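PDB 6HVG: alternansucrase, which is a large glycoside hydrolase family 70 enzyme in which a TIM-barrel-related core, holding a calcium ion, accompanies choline-binding-type cell wall repeats. Local coordinates for residues 791-795 and 839-843; 948-952 and 993-999; 1280-1284 and 1306-1310. All blocks are in the same frame, centred on the assembly; numbering follows the deposited sequence.

Overall arrangement
Contacts 1, 2 and 3 follow one another in series along the single chain. Contacts 1 and 2 are neighbours, with centres about 14 Å apart. Contact 1 joins the end of helix 779-793 to the loop before helix 844-857. Contact 2 lies beside the antiparallel sheet holding strands 940-947 and 952-954. Ile842 and Tyr843 pack on Ala998 and Leu999, which brings the loop before helix 844-857 against the loop after strand 995-997. Contact 3 lies on the opposite side of the chain's centre and joins two loops, one before strand 1291-1292 and one between strands 1301-1304 and 1314-1317. Its centre is about 69 Å from that of contact 1 and about 79 Å from that of contact 2.

Contact 1: residues 791-795 and 839-843; sequences KDQEN and KGTIY
Lys839 reaches out with an extended chain, and its NZ comes within 4.2 Å of Glu794 OE2, the first residue to leave helix 779-793. This is too long for a salt bridge, but the opposite charges lie near each other. Thr841 turns its methyl to Gln793, at the helix end: CG2 lies 3.9 Å from Gln793 OE1, and the two side chains cross at about a right angle. Its hydroxyl turns to other partners. It bonds to Asp828 O of helix 826-829 and weakly caps Tyr843 N before helix 844-857. Ile842 holds the middle. Its CG2 packs 3.8 Å from Glu794 CD as the side chains pass in opposite directions. Its backbone N gives a hydrogen bond to a water 2.9 Å away. That water donates to Gln793 OE1 and to Glu794 OE2. Tyr843 OH lies 3.8 Å from Gln793 O, which accepts from Lys800 NZ. Ile842 CG1 sits over the tyrosine ring centre. The ring plane is 24° from the Gln793 amide, whose NE2 is bonded to Asn803 OD1. No direct hydrogen bond joins the segments. One water therefore links an amide, a carboxylate and a backbone N-H, and Lys839 would probably steady the charge of Glu794 from a distance.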
loop_
_atom_site.group_PDB
_atom_site.type_symbol
_atom_site.label_atom_id
_atom_site.label_comp_id
_atom_site.label_asym_id
_atom_site.label_seq_id
_atom_site.Cartn_x
_atom_site.Cartn_y
_atom_site.Cartn_z
ATOM N N LYS A 791 9.035 15.515 -19.105
ATOM C CA LYS A 791 8.601 15.572 -20.516
ATOM C C LYS A 791 7.080 15.526 -20.631
ATOM O O LYS A 791 6.483 16.233 -21.432
ATOM C CB LYS A 791 9.231 14.409 -21.305
ATOM C CG LYS A 791 8.751 14.213 -22.740
ATOM C CD LYS A 791 9.495 15.094 -23.723
ATOM C CE LYS A 791 8.861 14.966 -25.116
ATOM N NZ LYS A 791 7.509 15.601 -25.266
ATOM N N ASP A 792 6.468 14.678 -19.821
ATOM C CA ASP A 792 5.011 14.539 -19.760
ATOM C C ASP A 792 4.339 15.768 -19.174
ATOM O O ASP A 792 3.317 16.221 -19.666
ATOM C CB ASP A 792 4.668 13.312 -18.915
ATOM C CG ASP A 792 3.191 13.203 -18.609
ATOM O OD1 ASP A 792 2.792 13.421 -17.429
ATOM O OD2 ASP A 792 2.444 12.874 -19.556
ATOM N N GLN A 793 4.926 16.309 -18.112
ATOM C CA GLN A 793 4.407 17.496 -17.433
ATOM C C GLN A 793 4.362 18.722 -18.364
ATOM O O GLN A 793 3.373 19.455 -18.381
ATOM C CB GLN A 793 5.304 17.823 -16.243
ATOM C CG GLN A 793 4.920 19.060 -15.442
ATOM C CD GLN A 793 5.815 19.255 -14.231
ATOM O OE1 GLN A 793 6.378 20.317 -14.035
ATOM N NE2 GLN A 793 5.957 18.217 -13.421
ATOM N N GLU A 794 5.429 18.921 -19.135
ATOM C CA GLU A 794 5.580 20.078 -20.006
ATOM C C GLU A 794 5.117 19.834 -21.429
ATOM O O GLU A 794 5.425 20.619 -22.325
ATOM C CB GLU A 794 7.046 20.513 -20.022
ATOM C CG GLU A 794 7.569 20.816 -18.629
ATOM C CD GLU A 794 8.919 21.493 -18.602
ATOM O OE1 GLU A 794 9.462 21.832 -19.681
ATOM O OE2 GLU A 794 9.418 21.675 -17.469
ATOM N N ASN A 795 4.359 18.763 -21.641
ATOM C CA ASN A 795 4.029 18.326 -22.986
ATOM C C ASN A 795 3.177 19.378 -23.721
ATOM O O ASN A 795 2.106 19.728 -23.247
ATOM C CB ASN A 795 3.291 16.974 -22.924
ATOM C CG ASN A 795 3.240 16.276 -24.276
ATOM O OD1 ASN A 795 2.856 16.892 -25.263
ATOM N ND2 ASN A 795 3.592 15.001 -24.328
ATOM N N LYS A 839 15.447 24.182 -11.228
ATOM C CA LYS A 839 14.754 24.679 -12.386
ATOM C C LYS A 839 13.287 24.893 -12.060
ATOM O O LYS A 839 12.647 24.002 -11.552
ATOM C CB LYS A 839 14.899 23.690 -13.546
ATOM C CG LYS A 839 14.455 24.261 -14.891
ATOM C CD LYS A 839 14.376 23.199 -15.975
ATOM C CE LYS A 839 13.735 23.755 -17.236
ATOM N NZ LYS A 839 13.448 22.666 -18.212
ATOM N N GLY A 840 12.761 26.079 -12.363
ATOM C CA GLY A 840 11.346 26.361 -12.188
ATOM C C GLY A 840 10.505 25.518 -13.113
ATOM O O GLY A 840 11.006 24.993 -14.097
ATOM N N THR A 841 9.222 25.387 -12.779
ATOM C CA THR A 841 8.250 24.687 -13.601
ATOM C C THR A 841 7.612 25.672 -14.547
ATOM O O THR A 841 7.768 26.887 -14.398
ATOM C CB THR A 841 7.094 24.093 -12.761
ATOM O OG1 THR A 841 6.331 25.149 -12.170
ATOM C CG2 THR A 841 7.594 23.176 -11.678
ATOM N N ILE A 842 6.855 25.154 -15.505
ATOM C CA ILE A 842 6.154 26.028 -16.439
ATOM C C ILE A 842 5.027 26.826 -15.757
ATOM O O ILE A 842 4.620 27.897 -16.220
ATOM C CB ILE A 842 5.625 25.273 -17.682
ATOM C CG1 ILE A 842 4.584 24.216 -17.314
ATOM C CG2 ILE A 842 6.777 24.635 -18.448
ATOM C CD1 ILE A 842 3.800 23.714 -18.525
ATOM N N TYR A 843 4.539 26.308 -14.641
ATOM C CA TYR A 843 3.471 26.963 -13.909
ATOM C C TYR A 843 3.966 28.145 -13.058
ATOM O O TYR A 843 3.172 29.019 -12.696
ATOM C CB TYR A 843 2.736 25.948 -13.035
ATOM C CG TYR A 843 2.375 24.639 -13.730
ATOM C CD1 TYR A 843 1.518 24.609 -14.827
ATOM C CD2 TYR A 843 2.877 23.426 -13.268
ATOM C CE1 TYR A 843 1.176 23.405 -15.434
ATOM C CE2 TYR A 843 2.541 22.233 -13.878
ATOM C CZ TYR A 843 1.687 22.236 -14.956
ATOM O OH TYR A 843 1.357 21.049 -15.534
HETATM O O HOH W 1 7.238 22.274 -15.792
#

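Contact 2: residues 948-952 and 993-999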
loop_
_atom_site.group_PDB
_atom_site.type_symbol
_atom_site.label_atom_id
_atom_site.label_comp_id
_atom_site.label_asym_id
_atom_site.label_seq_id
_atom_site.Cartn_x
_atom_site.Cartn_y
_atom_site.Cartn_z
ATOM N N ASN A 948 -4.980 31.114 -23.564
ATOM C CA ASN A 948 -5.079 31.092 -25.013
ATOM C C ASN A 948 -4.544 29.751 -25.519
ATOM O O ASN A 948 -4.204 28.883 -24.720
ATOM C CB ASN A 948 -4.321 32.276 -25.621
ATOM C CG ASN A 948 -2.832 32.272 -25.268
ATOM O OD1 ASN A 948 -2.100 31.312 -25.574
ATOM N ND2 ASN A 948 -2.369 33.353 -24.632
ATOM N N ASP A 949 -4.458 29.585 -26.834
ATOM C CA ASP A 949 -4.196 28.269 -27.419
ATOM C C ASP A 949 -2.756 27.745 -27.302
ATOM O O ASP A 949 -2.508 26.546 -27.531
ATOM C CB ASP A 949 -4.676 28.266 -28.879
ATOM C CG ASP A 949 -6.198 28.419 -28.987
ATOM O OD1 ASP A 949 -6.926 27.711 -28.237
ATOM O OD2 ASP A 949 -6.672 29.244 -29.806
ATOM N N SER A 950 -1.820 28.631 -26.952
ATOM C CA SER A 950 -0.403 28.264 -26.780
ATOM C C SER A 950 0.092 28.335 -25.327
ATOM O O SER A 950 1.104 27.721 -24.984
ATOM C CB SER A 950 0.479 29.142 -27.666
ATOM O OG SER A 950 0.231 30.499 -27.406
ATOM N N GLY A 951 -0.608 29.086 -24.482
ATOM C CA GLY A 951 -0.281 29.148 -23.056
ATOM C C GLY A 951 -1.282 29.956 -22.240
ATOM O O GLY A 951 -2.482 29.996 -22.550
ATOM N N ILE A 952 -0.779 30.593 -21.186
ATOM C CA ILE A 952 -1.541 31.557 -20.398
ATOM C C ILE A 952 -0.670 32.793 -20.287
ATOM O O ILE A 952 0.437 32.708 -19.787
ATOM C CB ILE A 952 -1.861 31.044 -18.968
ATOM C CG1 ILE A 952 -2.651 29.733 -19.015
ATOM C CG2 ILE A 952 -2.668 32.081 -18.197
ATOM C CD1 ILE A 952 -2.723 28.981 -17.700
ATOM N N LYS A 993 -12.740 31.182 -25.159
ATOM C CA LYS A 993 -12.455 29.965 -25.891
ATOM C C LYS A 993 -11.736 29.028 -24.930
ATOM O O LYS A 993 -10.731 29.406 -24.316
ATOM C CB LYS A 993 -11.528 30.314 -27.080
ATOM C CG LYS A 993 -11.289 29.224 -28.111
ATOM C CD LYS A 993 -10.132 29.581 -29.044
ATOM C CE LYS A 993 -10.011 28.593 -30.210
ATOM N NZ LYS A 993 -9.553 27.230 -29.808
ATOM N N GLY A 994 -12.241 27.811 -24.785
ATOM C CA GLY A 994 -11.480 26.764 -24.114
ATOM C C GLY A 994 -10.228 26.469 -24.932
ATOM O O GLY A 994 -10.260 26.486 -26.161
ATOM N N SER A 995 -9.116 26.223 -24.253
ATOM C CA SER A 995 -7.840 25.959 -24.918
ATOM C C SER A 995 -7.238 24.641 -24.427
ATOM O O SER A 995 -7.646 24.106 -23.388
ATOM C CB SER A 995 -6.856 27.113 -24.655
ATOM O OG SER A 995 -7.346 28.370 -25.134
ATOM N N LEU A 996 -6.257 24.129 -25.168
ATOM C CA LEU A 996 -5.545 22.922 -24.771
ATOM C C LEU A 996 -4.058 23.113 -25.016
ATOM O O LEU A 996 -3.643 23.273 -26.148
ATOM C CB LEU A 996 -6.097 21.703 -25.531
ATOM C CG LEU A 996 -5.904 20.301 -24.909
ATOM C CD1 LEU A 996 -7.107 19.403 -25.167
ATOM C CD2 LEU A 996 -4.654 19.608 -25.429
ATOM N N ASN A 997 -3.273 23.110 -23.941
ATOM C CA ASN A 997 -1.803 23.186 -24.005
ATOM C C ASN A 997 -1.207 22.715 -22.664
ATOM O O ASN A 997 -1.951 22.296 -21.789
ATOM C CB ASN A 997 -1.353 24.611 -24.350
ATOM C CG ASN A 997 -1.922 25.653 -23.393
ATOM O OD1 ASN A 997 -1.633 25.632 -22.193
ATOM N ND2 ASN A 997 -2.742 26.565 -23.914
ATOM N N ALA A 998 0.114 22.777 -22.509
ATOM C CA ALA A 998 0.764 22.318 -21.283
ATOM C C ALA A 998 0.238 22.993 -20.000
ATOM O O ALA A 998 0.171 22.354 -18.949
ATOM C CB ALA A 998 2.274 22.498 -21.377
ATOM N N LEU A 999 -0.133 24.268 -20.082
ATOM C CA LEU A 999 -0.552 25.036 -18.894
ATOM C C LEU A 999 -2.062 24.937 -18.571
ATOM O O LEU A 999 -2.469 25.197 -17.429
ATOM C CB LEU A 999 -0.146 26.510 -19.043
ATOM C CG LEU A 999 1.358 26.775 -19.171
ATOM C CD1 LEU A 999 1.627 28.141 -19.775
ATOM C CD2 LEU A 999 2.068 26.642 -17.835
#
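Asp949 and Lys993 form the one salt bridge of this contact. Lys993 NZ lies 3.1 Å from Asp949 OD1, on the syn side and 29° out of the carboxylate plane. The lysine is extended until its last torsion (chi4 -69°), where it bends. Ser995 OG is 3.2 Å from the same OD1, but its single proton has another acceptor within reach.

Polar turns shape both backbones. Asn948 OD1 accepts from Ser950 N, Ser950 OG and Gly951 N. The Ser950 N bond makes an Asx turn and lies in the carbonyl plane. The other two donors are tilted from it. Asn997 OD1 closes a second Asx turn by accepting from Leu999 N at 2.9 Å. Its amide nitrogen faces residues 948-951, with ND2 2.9 Å from Asn948 O.

Apolar packing finishes the contact. Leu999 CB meets Ile952 CD1 at 3.8 Å, and Leu999 CD1 lies 3.9 Å from Gly951 CA.

Residues 948-951 form the turn of a beta-hairpin between strands 940-947 and 952-954, closed by Asn948 N bonding to Gly951 O. Strand 995-997 packs against this turn. Beyond Leu999, the loop carrying Ile842 and Tyr843 leads into helix 844-857, and Ala998 O accepts from Lys800 NZ.

Contact 3: residues 1280-1284 and 1306-1310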
loop_
_atom_site.group_PDB
_atom_site.type_symbol
_atom_site.label_atom_id
_atom_site.label_comp_id
_atom_site.label_asym_id
_atom_site.label_seq_id
_atom_site.Cartn_x
_atom_site.Cartn_y
_atom_site.Cartn_z
ATOM N N PHE A 1280 15.898 -24.898 29.412
ATOM C CA PHE A 1280 15.223 -25.904 28.609
ATOM C C PHE A 1280 16.007 -26.050 27.319
ATOM O O PHE A 1280 16.097 -25.096 26.541
ATOM C CB PHE A 1280 13.781 -25.505 28.327
ATOM C CG PHE A 1280 12.985 -26.555 27.608
ATOM C CD1 PHE A 1280 12.628 -27.734 28.246
ATOM C CD2 PHE A 1280 12.575 -26.372 26.295
ATOM C CE1 PHE A 1280 11.898 -28.718 27.589
ATOM C CE2 PHE A 1280 11.834 -27.347 25.631
ATOM C CZ PHE A 1280 11.489 -28.520 26.284
ATOM N N LEU A 1281 16.599 -27.224 27.112
ATOM C CA LEU A 1281 17.331 -27.524 25.886
ATOM C C LEU A 1281 16.953 -28.901 25.379
ATOM O O LEU A 1281 16.379 -29.693 26.121
ATOM C CB LEU A 1281 18.823 -27.495 26.140
ATOM C CG LEU A 1281 19.448 -26.128 26.305
ATOM C CD1 LEU A 1281 20.773 -26.271 27.056
ATOM C CD2 LEU A 1281 19.634 -25.441 24.962
ATOM N N PRO A 1282 17.269 -29.201 24.109
ATOM C CA PRO A 1282 17.126 -30.565 23.658
ATOM C C PRO A 1282 18.048 -31.443 24.475
ATOM O O PRO A 1282 19.108 -30.984 24.865
ATOM C CB PRO A 1282 17.593 -30.514 22.201
ATOM C CG PRO A 1282 17.504 -29.093 21.796
ATOM C CD PRO A 1282 17.778 -28.320 23.045
ATOM N N LEU A 1283 17.653 -32.681 24.740
ATOM C CA LEU A 1283 18.440 -33.543 25.624
ATOM C C LEU A 1283 19.799 -33.924 25.035
ATOM O O LEU A 1283 20.719 -34.170 25.789
ATOM C CB LEU A 1283 17.637 -34.788 26.013
ATOM C CG LEU A 1283 16.370 -34.572 26.868
ATOM C CD1 LEU A 1283 15.564 -35.852 26.913
ATOM C CD2 LEU A 1283 16.678 -34.119 28.260
ATOM N N GLN A 1284 19.936 -33.967 23.707
ATOM C CA GLN A 1284 21.223 -34.290 23.063
ATOM C C GLN A 1284 22.287 -33.308 23.526
ATOM O O GLN A 1284 23.465 -33.680 23.697
ATOM C CB GLN A 1284 21.177 -34.134 21.528
ATOM C CG GLN A 1284 20.128 -34.912 20.786
ATOM C CD GLN A 1284 18.777 -34.279 20.852
ATOM O OE1 GLN A 1284 18.385 -33.709 21.884
ATOM N NE2 GLN A 1284 18.031 -34.399 19.757
ATOM N N ILE A 1306 12.376 -35.145 18.474
ATOM C CA ILE A 1306 13.816 -35.289 18.260
ATOM C C ILE A 1306 14.619 -34.830 19.482
ATOM O O ILE A 1306 15.737 -35.274 19.680
ATOM C CB ILE A 1306 14.290 -34.520 17.020
ATOM C CG1 ILE A 1306 13.742 -35.186 15.782
ATOM C CG2 ILE A 1306 15.804 -34.507 16.919
ATOM C CD1 ILE A 1306 14.351 -34.706 14.483
ATOM N N SER A 1307 14.046 -33.947 20.286
ATOM C CA SER A 1307 14.707 -33.454 21.471
ATOM C C SER A 1307 14.484 -34.346 22.690
ATOM O O SER A 1307 15.010 -34.072 23.771
ATOM C CB SER A 1307 14.205 -32.044 21.785
ATOM O OG SER A 1307 14.496 -31.156 20.714
ATOM N N GLY A 1308 13.737 -35.422 22.523
ATOM C CA GLY A 1308 13.575 -36.404 23.577
ATOM C C GLY A 1308 12.411 -36.252 24.524
ATOM O O GLY A 1308 12.408 -36.904 25.557
ATOM N N TYR A 1309 11.421 -35.434 24.193
ATOM C CA TYR A 1309 10.309 -35.176 25.131
ATOM C C TYR A 1309 8.998 -35.733 24.616
ATOM O O TYR A 1309 8.803 -35.843 23.408
ATOM C CB TYR A 1309 10.161 -33.704 25.381
ATOM C CG TYR A 1309 11.408 -33.065 25.900
ATOM C CD1 TYR A 1309 11.780 -33.206 27.222
ATOM C CD2 TYR A 1309 12.221 -32.284 25.063
ATOM C CE1 TYR A 1309 12.924 -32.585 27.722
ATOM C CE2 TYR A 1309 13.377 -31.661 25.548
ATOM C CZ TYR A 1309 13.722 -31.823 26.884
ATOM O OH TYR A 1309 14.854 -31.244 27.395
ATOM N N GLN A 1310 8.117 -36.123 25.531
ATOM C CA GLN A 1310 6.852 -36.715 25.166
ATOM C C GLN A 1310 5.853 -35.687 24.689
ATOM O O GLN A 1310 5.744 -34.614 25.269
ATOM C CB GLN A 1310 6.260 -37.472 26.349
ATOM C CG GLN A 1310 5.176 -38.466 25.913
ATOM C CD GLN A 1310 4.496 -39.167 27.060
ATOM O OE1 GLN A 1310 4.878 -38.992 28.213
ATOM N NE2 GLN A 1310 3.466 -39.957 26.749
HETATM O O HOH W 2 16.212 -29.507 29.600
#
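Two loops meet here, one ahead of strand 1291-1292 and one between strands 1301-1304 and 1314-1317, and Tyr1309 of the second inserts its ring between Phe1280 and Leu1283 of the first. The rings of Phe1280 and Tyr1309 form an offset stack, with centroids 4.9 Å apart and planes at 29°. Phe1280 CE1 lies over one face of the tyrosine ring, displaced toward the rim. On the opposite face Leu1283 CD1 stands 4.3 Å above the ring plane, again toward the rim.

Tyr1309 CG is anti to its own carbonyl carbon (chi1 -57°), a torsion that sends the ring toward residues 1280-1283. There OH donates to Leu1281 O at 2.5 Å, nearly along the C=O axis, with the oxygen at the ring edge and in its plane. A water 3.1 Å from Tyr1309 OH donates to it. The hydroxyl thus has two partners, and the bond to Leu1281 O holds the hydroxyl end of the ring against the other loop.

The backbones are joined by Leu1283 N, which donates to Ser1307 O at 3.1 Å in a nearly straight bond (168°). Pro1282 CB rests 3.5 Å from Ser1307 OG, whose hydroxyl is bonded to Trp443 NE1. Phe1280 also meets the ring of Phe1271.

Ser1307 O and Tyr1309 are presented to residues 1280-1283 by a type I turn over Ile1306 and Ser1307, followed by Gly1308 in a left-handed conformation with positive phi.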